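Putative exported protein (Bacteroides fragilis NCTC 9343, PDB 3IEE) is of unknown function, a putative exported, probably lipid-modified protein built from long packed helices. Local coordinates at residues Ala48-Met53 and Lys128-Asn133; Glu54-Thr59 and Thr113-Leu118; Gln95-Leu100 and Gln145-Ile150; Phe101-Glu106 and Thr138-Tyr143. One frame throughout, in Å; residues are numbered along the deposited sequence.

Contact 1. Residues Ala48-Met53 and Lys128-Asn133; sequences AVLDYM and KLLDVN
Met53, a selenomethionine, reaches from helix 43-56 to helix 123-162 and touches Leu130 and Asn133 on the way. Its CB, which points at the partner helix, lies 3.8 Å from Leu130 CD1. The first torsion turns CG away from the carbonyl carbon (chi1 -70°), and the extended chi2 carries the selenium to the amide of Asn133, Met53 SE to Asn133 ND2 being 3.6 Å. A bend at chi3 (75°) then turns the terminal methyl onto the backbone of the other helix, where Met53 CE stands 3.8 Å from Leu130 CA and a similar distance from Asn133 ND2. The two side chains of Met53 and Asn133 cross at roughly a right angle.

Leu50, one turn earlier, sends its CD2 to within 4.0 Å of Asn133 CB and more loosely toward Leu130 CD1. Asn133 therefore offers CB to Leu50 and its amide nitrogen to Met53, while its polar groups are satisfied by a third helix: ND2 donates to Phe107 O, and OD1 accepts from Asn110 ND2. These bonds fix the amide's rotation within an otherwise apolar interface. The short helix segments run antiparallel at 163°, with axes 10.8 Å apart, and helix 87-119 packs against both, Phe107 meeting Val49, Phe111 meeting Met53 and Thr113 meeting Leu129.

Contact 2. Residues Glu54-Thr59 and Thr113-Leu118; sequences EQKGKT and TYLSYL
Apolar contact between Lys56 and two leucines carries most of this meeting of the end of helix 43-56 with helix 87-119. The lysine uses its aliphatic root: Lys56 CG lies 3.8 Å from Leu118 CD1 and 4.0 Å from Leu115 CD2; one methylene thus packs against a methyl of each leucine. Because CG is anti to the backbone N (chi1 -168°) and the chain bends at chi2, the rest of the lysine turns off from the leucines, and its ammonium group bonds to Pro60 O. Leu118 also packs against main chain, with CD1 3.7 Å from Lys56 O and CD2 4.1 Å from Gly57 CA.

Tyr114 brings a polar atom to the contact without bonding across it. Its hydroxyl comes up to the backbone at Gly57, where Tyr114 OH is 4.0 Å from Gly57 N, too far for a bond; the hydroxyl is instead hydrogen-bonded to Met53 O, a carbonyl near the end of helix 43-56. Within its own helix, Leu118 CG sits over one face of the tyrosine ring, offset toward the rim.

Helix 123-162 packs alongside this surface contact, Ala126 touching both Tyr114 and Leu118, and Tyr134 of the same helix bonds to the carboxylate of Glu54.

Contact 3. Residues Gln95-Leu100 and Gln145-Ile150; sequences QNYTGL and QNIFDI. With EDO (1,2-ethanediol), chain E.
The two helical segments run antiparallel at 166° with their axes 9.8 Å apart, and the backbones come nearest at Asn96 and Ile147. Asn96 and Asn146 form the polar link: Asn146 ND2 donates to Asn96 OD1 over 2.9 Å, with an N-H...O angle of 162°. The acceptor lies in the amide plane of Asn146, whereas the donor is tilted from the carbonyl plane of Asn96; the two amides stand nearly perpendicular, 82° apart. Asn146 ND2 has a second acceptor in ethanediol O1, 3.1 Å away, and Asn96 ND2 donates back to Asn92 O, which sets the orientation of its amide.

The rest of the contact is mainly apolar packing. Ile147 CG1 packs 3.6 Å from Asn96 CB, and the isoleucine's CD1 sits almost exactly over the centre of the Tyr97 ring, a CH-pi contact with Ile147 CD1 3.6 Å from the centroid. The other branch, Ile147 CG2, reaches the Tyr97 OH end at 3.8 Å; that hydroxyl bonds to Ser33 of helix 17-40. Ile150 CD1 is a methyl lying against the amide nitrogen, 3.5 Å from Asn96 ND2.

With an asparagine pair that runs from buried Asn96 to the more exposed Asn146, the consecutive helices 87-119 and 123-162 form an antiparallel helical hairpin packed on helix 17-40.

Contact 4. Residues Phe101-Glu106 and Thr138-Tyr143; sequences FQARTE and TQMSEY. With EDO (1,2-ethanediol), chain E.
Ala103 CB lies at the centre of the contact and touches Met140, Tyr143 and Gln139 of the opposing helix. The closest of the three is the selenomethionine Met140, with Ala103 CB 3.9 Å from Met140 CG; Tyr143 follows, Ala103 CB meeting the edge of its ring near the ring plane, 4.3 Å from Tyr143 CE2. The segment axes approach to 9.1 Å, and Ala103 and Met140 are the residues whose CA atoms come closest.

Met140 carries the contact past Ala103 to Arg104. Its chain runs extended through chi2 (165°) to put Met140 SE 4.0 Å from Arg104 CA, and a bend at chi3 (57°) then lays Met140 CE 4.0 Å from Arg104 CG. Met140 thus packs on the root of the arginine, CA to CG, while the guanidinium group extends away to a hydrogen bond from NH2 to Val70 O.

Further out, an ethanediol lies over one face of the Tyr143 ring, its O2 above the centre and donating to Glu142 OE1 over 3.1 Å.

The segments of helices 87-119 and 123-162 are antiparallel at 156°. Leu100 and Phe107 of the former also touch Met140, and Leu136 of the latter touches Ala103.

Overall arrangement
Contacts 3 and 4 join the same two helices, 87-119 and 123-162, along successive turns; they touch through Tyr143, which lies against Asn96 and Leu100, and share one ethanediol. Contacts 1 and 2 both use helix 43-56, which packs on helix 123-162 in one and on helix 87-119 in the other, and Leu129 of contact 1 packs on Thr113 and Tyr117 of contact 2. Contacts 1 and 3 are buried and contact 4 partly so, whereas contact 2 lies at the surface, its centre about 29 Å from the chain's centre. Contact 3 alone has a hydrogen bond between its segments; contacts 1 and 4 are mainly apolar packing in which a selenomethionine takes a large part, and contact 2 uses a lysine's aliphatic part.

Contact 1. Residues Ala48-Met53 and Lys128-Asn133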
loop_
_atom_site.group_PDB
_atom_site.type_symbol
_atom_site.label_atom_id
_atom_site.label_comp_id
_atom_site.label_asym_id
_atom_site.label_seq_id
_atom_site.Cartn_x
_atom_site.Cartn_y
_atom_site.Cartn_z
ATOM N N ALA A 48 12.537 0.709 10.158
ATOM C CA ALA A 48 13.642 0.071 10.879
ATOM C C ALA A 48 15.017 0.537 10.398
ATOM O O ALA A 48 15.935 0.751 11.236
ATOM C CB ALA A 48 13.531 -1.479 10.797
ATOM N N VAL A 49 15.190 0.687 9.079
ATOM C CA VAL A 49 16.436 1.189 8.520
ATOM C C VAL A 49 16.659 2.631 9.012
ATOM O O VAL A 49 17.739 2.959 9.489
ATOM C CB VAL A 49 16.488 1.054 6.968
ATOM C CG1 VAL A 49 17.655 1.796 6.396
ATOM C CG2 VAL A 49 16.503 -0.444 6.541
ATOM N N LEU A 50 15.631 3.476 8.898
ATOM C CA LEU A 50 15.748 4.874 9.310
ATOM C C LEU A 50 15.975 5.009 10.827
ATOM O O LEU A 50 16.758 5.849 11.292
ATOM C CB LEU A 50 14.509 5.660 8.894
ATOM C CG LEU A 50 14.300 5.876 7.378
ATOM C CD1 LEU A 50 12.849 6.415 7.196
ATOM C CD2 LEU A 50 15.343 6.852 6.769
ATOM N N ASP A 51 15.291 4.177 11.594
ATOM C CA ASP A 51 15.450 4.177 13.054
ATOM C C ASP A 51 16.896 3.815 13.441
ATOM O O ASP A 51 17.478 4.451 14.328
ATOM C CB ASP A 51 14.499 3.182 13.692
ATOM C CG ASP A 51 13.060 3.691 13.803
ATOM O OD1 ASP A 51 12.842 4.895 13.732
ATOM O OD2 ASP A 51 12.174 2.851 14.040
ATOM N N TYR A 52 17.432 2.775 12.821
ATOM C CA TYR A 52 18.838 2.367 13.010
ATOM C C TYR A 52 19.799 3.467 12.595
ATOM O O TYR A 52 20.744 3.784 13.317
ATOM C CB TYR A 52 19.167 1.082 12.243
ATOM C CG TYR A 52 20.628 0.617 12.435
ATOM C CD1 TYR A 52 21.069 0.087 13.649
ATOM C CD2 TYR A 52 21.577 0.825 11.448
ATOM C CE1 TYR A 52 22.384 -0.285 13.830
ATOM C CE2 TYR A 52 22.877 0.444 11.603
ATOM C CZ TYR A 52 23.306 -0.081 12.801
ATOM O OH TYR A 52 24.611 -0.494 12.954
HETATM N N MSE A 53 19.586 4.065 11.431
HETATM C CA MSE A 53 20.395 5.224 11.049
HETATM C C MSE A 53 20.418 6.291 12.138
HETATM O O MSE A 53 21.500 6.740 12.531
HETATM C CB MSE A 53 19.941 5.813 9.689
HETATM C CG MSE A 53 20.255 4.919 8.529
HETATM SE SE MSE A 53 19.482 5.482 6.871
HETATM C CE MSE A 53 20.664 6.967 6.468
ATOM N N LYS A 128 23.114 14.837 6.658
ATOM C CA LYS A 128 22.579 15.170 5.325
ATOM C C LYS A 128 22.067 13.964 4.516
ATOM O O LYS A 128 21.007 14.033 3.866
ATOM C CB LYS A 128 23.625 15.941 4.510
ATOM C CG LYS A 128 23.919 17.345 5.072
ATOM C CD LYS A 128 25.241 17.952 4.557
ATOM C CE LYS A 128 25.384 17.850 3.036
ATOM N NZ LYS A 128 26.654 18.485 2.569
ATOM N N LEU A 129 22.822 12.867 4.559
ATOM C CA LEU A 129 22.414 11.602 3.939
ATOM C C LEU A 129 21.210 10.959 4.658
ATOM O O LEU A 129 20.371 10.334 4.004
ATOM C CB LEU A 129 23.588 10.624 3.864
ATOM C CG LEU A 129 23.753 9.794 2.598
ATOM C CD1 LEU A 129 23.613 10.622 1.293
ATOM C CD2 LEU A 129 25.066 9.074 2.637
ATOM N N LEU A 130 21.082 11.169 5.965
ATOM C CA LEU A 130 19.898 10.711 6.688
ATOM C C LEU A 130 18.698 11.479 6.172
ATOM O O LEU A 130 17.655 10.900 5.870
ATOM C CB LEU A 130 20.052 10.885 8.211
ATOM C CG LEU A 130 18.877 10.519 9.125
ATOM C CD1 LEU A 130 18.302 9.146 8.798
ATOM C CD2 LEU A 130 19.201 10.592 10.614
ATOM N N ASP A 131 18.858 12.797 6.040
ATOM C CA ASP A 131 17.745 13.622 5.557
ATOM C C ASP A 131 17.351 13.243 4.122
ATOM O O ASP A 131 16.174 13.196 3.798
ATOM C CB ASP A 131 18.059 15.115 5.675
ATOM C CG ASP A 131 18.050 15.621 7.119
ATOM O OD1 ASP A 131 17.409 15.011 7.998
ATOM O OD2 ASP A 131 18.700 16.672 7.370
ATOM N N VAL A 132 18.322 12.955 3.283
ATOM C CA VAL A 132 18.033 12.469 1.941
ATOM C C VAL A 132 17.250 11.165 1.980
ATOM O O VAL A 132 16.327 10.948 1.189
ATOM C CB VAL A 132 19.313 12.232 1.176
ATOM C CG1 VAL A 132 19.098 11.415 -0.037
ATOM C CG2 VAL A 132 19.988 13.596 0.804
ATOM N N ASN A 133 17.595 10.272 2.895
ATOM C CA ASN A 133 16.874 9.006 2.987
ATOM C C ASN A 133 15.467 9.134 3.524
ATOM O O ASN A 133 14.601 8.371 3.095
ATOM C CB ASN A 133 17.679 7.938 3.762
ATOM C CG ASN A 133 18.513 7.042 2.845
ATOM O OD1 ASN A 133 18.836 7.402 1.715
ATOM N ND2 ASN A 133 18.888 5.866 3.342
#

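Contact 2. Residues Glu54-Thr59 and Thr113-Leu118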
loop_
_atom_site.group_PDB
_atom_site.type_symbol
_atom_site.label_atom_id
_atom_site.label_comp_id
_atom_site.label_asym_id
_atom_site.label_seq_id
_atom_site.Cartn_x
_atom_site.Cartn_y
_atom_site.Cartn_z
ATOM N N GLU A 54 19.240 6.679 12.643
ATOM C CA GLU A 54 19.148 7.698 13.698
ATOM C C GLU A 54 19.916 7.259 14.950
ATOM O O GLU A 54 20.698 8.020 15.525
ATOM C CB GLU A 54 17.702 7.946 14.139
ATOM C CG GLU A 54 16.791 8.593 13.119
ATOM C CD GLU A 54 15.273 8.549 13.526
ATOM O OE1 GLU A 54 14.844 7.665 14.325
ATOM O OE2 GLU A 54 14.512 9.422 13.034
ATOM N N GLN A 55 19.656 6.033 15.377
ATOM C CA GLN A 55 20.264 5.532 16.613
ATOM C C GLN A 55 21.775 5.405 16.502
ATOM O O GLN A 55 22.483 5.766 17.445
ATOM C CB GLN A 55 19.649 4.184 16.998
ATOM C CG GLN A 55 20.086 3.699 18.358
ATOM C CD GLN A 55 19.970 4.776 19.429
ATOM O OE1 GLN A 55 20.972 5.101 20.119
ATOM N NE2 GLN A 55 18.750 5.344 19.585
ATOM N N LYS A 56 22.266 4.894 15.365
ATOM C CA LYS A 56 23.706 4.692 15.133
ATOM C C LYS A 56 24.503 5.996 15.167
ATOM O O LYS A 56 25.711 6.015 15.429
ATOM C CB LYS A 56 23.913 3.932 13.807
ATOM C CG LYS A 56 25.319 3.396 13.552
ATOM C CD LYS A 56 25.809 2.411 14.602
ATOM C CE LYS A 56 27.126 1.738 14.183
ATOM N NZ LYS A 56 27.678 0.767 15.219
ATOM N N GLY A 57 23.825 7.103 14.914
ATOM C CA GLY A 57 24.434 8.418 15.060
ATOM C C GLY A 57 24.519 8.873 16.506
ATOM O O GLY A 57 25.208 9.848 16.782
ATOM N N LYS A 58 23.835 8.171 17.420
ATOM C CA LYS A 58 23.857 8.465 18.854
ATOM C C LYS A 58 24.700 7.475 19.698
ATOM O O LYS A 58 25.441 7.888 20.607
ATOM C CB LYS A 58 22.423 8.442 19.388
ATOM C CG LYS A 58 21.465 9.426 18.715
ATOM C CD LYS A 58 20.078 9.271 19.299
ATOM C CE LYS A 58 19.057 10.136 18.567
ATOM N NZ LYS A 58 17.664 9.782 18.938
ATOM N N THR A 59 24.574 6.186 19.378
ATOM C CA THR A 59 25.191 5.078 20.130
ATOM C C THR A 59 25.649 4.005 19.144
ATOM O O THR A 59 25.226 4.023 18.001
ATOM C CB THR A 59 24.170 4.406 21.079
ATOM O OG1 THR A 59 22.947 4.155 20.371
ATOM C CG2 THR A 59 23.876 5.294 22.274
ATOM N N THR A 113 26.823 4.289 2.634
ATOM C CA THR A 113 27.627 5.510 2.670
ATOM C C THR A 113 27.490 6.254 3.999
ATOM O O THR A 113 28.463 6.817 4.525
ATOM C CB THR A 113 27.246 6.435 1.500
ATOM O OG1 THR A 113 27.220 5.652 0.301
ATOM C CG2 THR A 113 28.298 7.595 1.362
ATOM N N TYR A 114 26.280 6.254 4.537
ATOM C CA TYR A 114 25.988 6.900 5.828
ATOM C C TYR A 114 26.835 6.291 6.957
ATOM O O TYR A 114 27.411 7.003 7.785
ATOM C CB TYR A 114 24.504 6.717 6.151
ATOM C CG TYR A 114 24.089 7.179 7.504
ATOM C CD1 TYR A 114 23.821 8.503 7.740
ATOM C CD2 TYR A 114 23.959 6.278 8.564
ATOM C CE1 TYR A 114 23.401 8.944 8.993
ATOM C CE2 TYR A 114 23.547 6.692 9.822
ATOM C CZ TYR A 114 23.292 8.051 10.042
ATOM O OH TYR A 114 22.895 8.519 11.273
ATOM N N LEU A 115 26.909 4.963 6.958
ATOM C CA LEU A 115 27.650 4.238 7.979
ATOM C C LEU A 115 29.134 4.581 7.844
ATOM O O LEU A 115 29.843 4.696 8.848
ATOM C CB LEU A 115 27.400 2.734 7.843
ATOM C CG LEU A 115 25.974 2.283 8.241
ATOM C CD1 LEU A 115 25.794 0.804 8.054
ATOM C CD2 LEU A 115 25.658 2.687 9.661
ATOM N N SER A 116 29.606 4.772 6.615
ATOM C CA SER A 116 31.017 5.114 6.412
ATOM C C SER A 116 31.347 6.552 6.836
ATOM O O SER A 116 32.428 6.804 7.385
ATOM C CB SER A 116 31.425 4.848 4.975
ATOM O OG SER A 116 31.107 3.507 4.625
ATOM N N TYR A 117 30.439 7.493 6.594
ATOM C CA TYR A 117 30.604 8.859 7.146
ATOM C C TYR A 117 30.707 8.810 8.683
ATOM O O TYR A 117 31.564 9.468 9.272
ATOM C CB TYR A 117 29.427 9.772 6.767
ATOM C CG TYR A 117 29.490 10.379 5.388
ATOM C CD1 TYR A 117 30.691 10.866 4.883
ATOM C CD2 TYR A 117 28.341 10.481 4.592
ATOM C CE1 TYR A 117 30.764 11.416 3.623
ATOM C CE2 TYR A 117 28.400 11.036 3.318
ATOM C CZ TYR A 117 29.622 11.504 2.845
ATOM O OH TYR A 117 29.731 12.074 1.600
ATOM N N LEU A 118 29.813 8.052 9.329
ATOM C CA LEU A 118 29.870 7.873 10.797
ATOM C C LEU A 118 31.182 7.254 11.277
ATOM O O LEU A 118 31.768 7.717 12.286
ATOM C CB LEU A 118 28.718 6.999 11.277
ATOM C CG LEU A 118 27.332 7.626 11.304
ATOM C CD1 LEU A 118 26.271 6.595 11.803
ATOM C CD2 LEU A 118 27.284 8.916 12.109
#

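Contact 3. Residues Gln95-Leu100 and Gln145-Ile150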
loop_
_atom_site.group_PDB
_atom_site.type_symbol
_atom_site.label_atom_id
_atom_site.label_comp_id
_atom_site.label_asym_id
_atom_site.label_seq_id
_atom_site.Cartn_x
_atom_site.Cartn_y
_atom_site.Cartn_z
ATOM N N GLN A 95 6.966 4.455 -15.711
ATOM C CA GLN A 95 7.644 5.601 -15.101
ATOM C C GLN A 95 7.671 5.506 -13.580
ATOM O O GLN A 95 8.697 5.742 -12.953
ATOM C CB GLN A 95 6.871 6.820 -15.530
ATOM C CG GLN A 95 7.383 8.165 -15.224
ATOM C CD GLN A 95 6.391 9.169 -15.816
ATOM O OE1 GLN A 95 6.287 9.302 -17.048
ATOM N NE2 GLN A 95 5.588 9.800 -14.947
ATOM N N ASN A 96 6.519 5.156 -12.988
ATOM C CA ASN A 96 6.423 5.045 -11.537
ATOM C C ASN A 96 7.261 3.850 -11.030
ATOM O O ASN A 96 7.977 3.968 -10.017
ATOM C CB ASN A 96 4.949 4.968 -11.096
ATOM C CG ASN A 96 4.277 6.342 -10.976
ATOM O OD1 ASN A 96 4.489 7.098 -10.005
ATOM N ND2 ASN A 96 3.493 6.682 -11.964
ATOM N N TYR A 97 7.182 2.703 -11.685
ATOM C CA TYR A 97 8.022 1.555 -11.279
ATOM C C TYR A 97 9.501 1.879 -11.417
ATOM O O TYR A 97 10.312 1.550 -10.533
ATOM C CB TYR A 97 7.647 0.320 -12.077
ATOM C CG TYR A 97 6.554 -0.491 -11.443
ATOM C CD1 TYR A 97 6.758 -1.114 -10.206
ATOM C CD2 TYR A 97 5.284 -0.586 -12.036
ATOM C CE1 TYR A 97 5.788 -1.856 -9.582
ATOM C CE2 TYR A 97 4.299 -1.339 -11.424
ATOM C CZ TYR A 97 4.538 -1.971 -10.190
ATOM O OH TYR A 97 3.554 -2.729 -9.603
ATOM N N THR A 98 9.854 2.509 -12.524
ATOM C CA THR A 98 11.269 2.852 -12.779
ATOM C C THR A 98 11.774 3.784 -11.666
ATOM O O THR A 98 12.860 3.549 -11.092
ATOM C CB THR A 98 11.475 3.436 -14.183
ATOM O OG1 THR A 98 11.129 2.435 -15.149
ATOM C CG2 THR A 98 12.956 3.858 -14.392
ATOM N N GLY A 99 10.974 4.798 -11.353
ATOM C CA GLY A 99 11.274 5.738 -10.276
ATOM C C GLY A 99 11.370 5.095 -8.920
ATOM O O GLY A 99 12.249 5.432 -8.102
ATOM N N LEU A 100 10.473 4.157 -8.642
ATOM C CA LEU A 100 10.514 3.401 -7.406
ATOM C C LEU A 100 11.803 2.589 -7.272
ATOM O O LEU A 100 12.491 2.650 -6.223
ATOM C CB LEU A 100 9.286 2.452 -7.346
ATOM C CG LEU A 100 9.289 1.496 -6.148
ATOM C CD1 LEU A 100 9.525 2.187 -4.801
ATOM C CD2 LEU A 100 8.015 0.696 -6.122
ATOM N N GLN A 145 1.881 4.162 -4.065
ATOM C CA GLN A 145 0.496 4.549 -4.054
ATOM C C GLN A 145 0.042 5.032 -5.450
ATOM O O GLN A 145 -1.114 4.756 -5.868
ATOM C CB GLN A 145 0.178 5.619 -2.992
ATOM C CG GLN A 145 -1.335 5.921 -2.885
ATOM C CD GLN A 145 -2.175 4.688 -2.543
ATOM O OE1 GLN A 145 -1.909 3.985 -1.568
ATOM N NE2 GLN A 145 -3.178 4.404 -3.377
ATOM N N ASN A 146 0.926 5.774 -6.152
ATOM C CA ASN A 146 0.635 6.223 -7.520
ATOM C C ASN A 146 0.225 5.049 -8.431
ATOM O O ASN A 146 -0.698 5.160 -9.234
ATOM C CB ASN A 146 1.838 6.897 -8.169
ATOM C CG ASN A 146 2.102 8.302 -7.668
ATOM O OD1 ASN A 146 1.319 8.887 -6.904
ATOM N ND2 ASN A 146 3.235 8.868 -8.126
ATOM N N ILE A 147 0.961 3.956 -8.326
ATOM C CA ILE A 147 0.680 2.765 -9.152
ATOM C C ILE A 147 -0.736 2.231 -8.862
ATOM O O ILE A 147 -1.523 2.021 -9.805
ATOM C CB ILE A 147 1.791 1.739 -8.960
ATOM C CG1 ILE A 147 3.096 2.242 -9.603
ATOM C CG2 ILE A 147 1.397 0.347 -9.563
ATOM C CD1 ILE A 147 4.292 1.660 -9.059
ATOM N N PHE A 148 -1.088 2.078 -7.578
ATOM C CA PHE A 148 -2.442 1.646 -7.207
ATOM C C PHE A 148 -3.483 2.594 -7.751
ATOM O O PHE A 148 -4.530 2.185 -8.284
ATOM C CB PHE A 148 -2.557 1.443 -5.688
ATOM C CG PHE A 148 -1.779 0.288 -5.187
ATOM C CD1 PHE A 148 -1.939 -0.983 -5.750
ATOM C CD2 PHE A 148 -0.858 0.421 -4.153
ATOM C CE1 PHE A 148 -1.192 -2.093 -5.265
ATOM C CE2 PHE A 148 -0.152 -0.673 -3.639
ATOM C CZ PHE A 148 -0.306 -1.932 -4.221
ATOM N N ASP A 149 -3.213 3.885 -7.619
ATOM C CA ASP A 149 -4.159 4.910 -8.094
ATOM C C ASP A 149 -4.392 4.838 -9.612
ATOM O O ASP A 149 -5.505 4.978 -10.059
ATOM C CB ASP A 149 -3.681 6.320 -7.774
ATOM C CG ASP A 149 -3.710 6.675 -6.257
ATOM O OD1 ASP A 149 -4.324 5.976 -5.431
ATOM O OD2 ASP A 149 -3.033 7.691 -5.926
ATOM N N ILE A 150 -3.324 4.611 -10.373
ATOM C CA ILE A 150 -3.393 4.423 -11.836
ATOM C C ILE A 150 -4.278 3.234 -12.183
ATOM O O ILE A 150 -5.155 3.310 -13.087
ATOM C CB ILE A 150 -1.967 4.266 -12.429
ATOM C CG1 ILE A 150 -1.208 5.609 -12.350
ATOM C CG2 ILE A 150 -2.011 3.737 -13.879
ATOM C CD1 ILE A 150 0.289 5.475 -12.426
HETATM C C1 EDO E . 4.917 11.124 -6.497
HETATM O O1 EDO E . 4.131 11.783 -7.500
HETATM C C2 EDO E . 6.333 10.800 -6.976
HETATM O O2 EDO E . 7.222 10.679 -5.851
#

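Contact 4. Residues Phe101-Glu106 and Thr138-Tyr143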
loop_
_atom_site.group_PDB
_atom_site.type_symbol
_atom_site.label_atom_id
_atom_site.label_comp_id
_atom_site.label_asym_id
_atom_site.label_seq_id
_atom_site.Cartn_x
_atom_site.Cartn_y
_atom_site.Cartn_z
ATOM N N PHE A 101 12.150 1.844 -8.317
ATOM C CA PHE A 101 13.317 0.972 -8.251
ATOM C C PHE A 101 14.576 1.840 -8.081
ATOM O O PHE A 101 15.472 1.481 -7.325
ATOM C CB PHE A 101 13.424 0.042 -9.466
ATOM C CG PHE A 101 12.384 -1.073 -9.491
ATOM C CD1 PHE A 101 12.230 -1.951 -8.427
ATOM C CD2 PHE A 101 11.620 -1.287 -10.628
ATOM C CE1 PHE A 101 11.261 -2.989 -8.488
ATOM C CE2 PHE A 101 10.681 -2.283 -10.684
ATOM C CZ PHE A 101 10.488 -3.143 -9.619
ATOM N N GLN A 102 14.586 3.008 -8.712
ATOM C CA GLN A 102 15.742 3.939 -8.625
ATOM C C GLN A 102 15.855 4.527 -7.214
ATOM O O GLN A 102 16.944 4.535 -6.638
ATOM C CB GLN A 102 15.654 5.060 -9.673
ATOM C CG GLN A 102 16.054 4.609 -11.105
ATOM C CD GLN A 102 16.041 5.723 -12.180
ATOM O OE1 GLN A 102 16.028 6.913 -11.863
ATOM N NE2 GLN A 102 16.034 5.314 -13.456
ATOM N N ALA A 103 14.727 4.987 -6.654
ATOM C CA ALA A 103 14.726 5.545 -5.300
ATOM C C ALA A 103 15.146 4.516 -4.269
ATOM O O ALA A 103 15.899 4.838 -3.337
ATOM C CB ALA A 103 13.385 6.191 -4.942
ATOM N N ARG A 104 14.721 3.267 -4.466
ATOM C CA ARG A 104 15.027 2.192 -3.545
ATOM C C ARG A 104 16.521 1.830 -3.596
ATOM O O ARG A 104 17.142 1.659 -2.548
ATOM C CB ARG A 104 14.141 0.997 -3.879
ATOM C CG ARG A 104 14.284 -0.171 -2.962
ATOM C CD ARG A 104 13.220 -1.220 -3.279
ATOM N NE ARG A 104 13.367 -2.386 -2.400
ATOM C CZ ARG A 104 14.232 -3.357 -2.609
ATOM N NH1 ARG A 104 14.996 -3.335 -3.682
ATOM N NH2 ARG A 104 14.302 -4.367 -1.766
ATOM N N THR A 105 17.068 1.734 -4.814
ATOM C CA THR A 105 18.508 1.538 -5.043
ATOM C C THR A 105 19.333 2.557 -4.297
ATOM O O THR A 105 20.247 2.198 -3.530
ATOM C CB THR A 105 18.843 1.597 -6.542
ATOM O OG1 THR A 105 18.108 0.565 -7.201
ATOM C CG2 THR A 105 20.371 1.397 -6.743
ATOM N N GLU A 106 18.950 3.816 -4.455
ATOM C CA GLU A 106 19.634 4.948 -3.832
ATOM C C GLU A 106 19.532 4.868 -2.305
ATOM O O GLU A 106 20.506 5.061 -1.580
ATOM C CB GLU A 106 18.987 6.248 -4.287
ATOM C CG GLU A 106 19.283 6.640 -5.716
ATOM C CD GLU A 106 19.163 8.142 -5.891
ATOM O OE1 GLU A 106 20.104 8.858 -5.438
ATOM O OE2 GLU A 106 18.134 8.580 -6.455
ATOM N N THR A 138 9.781 8.657 1.540
ATOM C CA THR A 138 8.513 9.265 1.153
ATOM C C THR A 138 8.212 9.059 -0.364
ATOM O O THR A 138 7.091 8.700 -0.726
ATOM C CB THR A 138 8.504 10.776 1.586
ATOM O OG1 THR A 138 8.185 10.823 2.993
ATOM C CG2 THR A 138 7.475 11.594 0.747
ATOM N N GLN A 139 9.240 9.235 -1.202
ATOM C CA GLN A 139 9.143 9.048 -2.642
ATOM C C GLN A 139 8.755 7.620 -2.972
ATOM O O GLN A 139 7.882 7.441 -3.806
ATOM C CB GLN A 139 10.433 9.378 -3.354
ATOM C CG GLN A 139 10.663 10.860 -3.393
ATOM C CD GLN A 139 12.044 11.216 -3.908
ATOM O OE1 GLN A 139 12.609 12.237 -3.516
ATOM N NE2 GLN A 139 12.583 10.396 -4.798
HETATM N N MSE A 140 9.436 6.640 -2.353
HETATM C CA MSE A 140 9.131 5.183 -2.582
HETATM C C MSE A 140 7.663 4.946 -2.318
HETATM O O MSE A 140 6.940 4.333 -3.124
HETATM C CB MSE A 140 10.027 4.278 -1.705
HETATM C CG MSE A 140 11.498 4.306 -2.142
HETATM SE SE MSE A 140 12.597 3.539 -0.726
HETATM C CE MSE A 140 11.760 1.851 -0.625
ATOM N N SER A 141 7.179 5.506 -1.229
ATOM C CA SER A 141 5.809 5.253 -0.830
ATOM C C SER A 141 4.833 5.945 -1.774
ATOM O O SER A 141 3.788 5.420 -2.105
ATOM C CB SER A 141 5.593 5.735 0.590
ATOM O OG SER A 141 6.174 4.784 1.463
ATOM N N GLU A 142 5.252 7.087 -2.271
ATOM C CA GLU A 142 4.421 7.842 -3.219
ATOM C C GLU A 142 4.311 7.128 -4.572
ATOM O O GLU A 142 3.207 7.012 -5.159
ATOM C CB GLU A 142 4.961 9.262 -3.394
ATOM C CG GLU A 142 4.536 10.186 -2.276
ATOM C CD GLU A 142 5.070 11.616 -2.408
ATOM O OE1 GLU A 142 5.952 11.857 -3.269
ATOM O OE2 GLU A 142 4.617 12.494 -1.613
ATOM N N TYR A 143 5.438 6.651 -5.079
ATOM C CA TYR A 143 5.401 5.877 -6.327
ATOM C C TYR A 143 4.490 4.643 -6.207
ATOM O O TYR A 143 3.676 4.334 -7.111
ATOM C CB TYR A 143 6.787 5.403 -6.702
ATOM C CG TYR A 143 7.759 6.432 -7.237
ATOM C CD1 TYR A 143 7.457 7.155 -8.393
ATOM C CD2 TYR A 143 9.004 6.602 -6.636
ATOM C CE1 TYR A 143 8.367 8.039 -8.927
ATOM C CE2 TYR A 143 9.898 7.502 -7.144
ATOM C CZ TYR A 143 9.577 8.207 -8.283
ATOM O OH TYR A 143 10.467 9.116 -8.783
HETATM C C1 EDO E . 4.917 11.124 -6.497
HETATM O O1 EDO E . 4.131 11.783 -7.500
HETATM C C2 EDO E . 6.333 10.800 -6.976
HETATM O O2 EDO E . 7.222 10.679 -5.851
#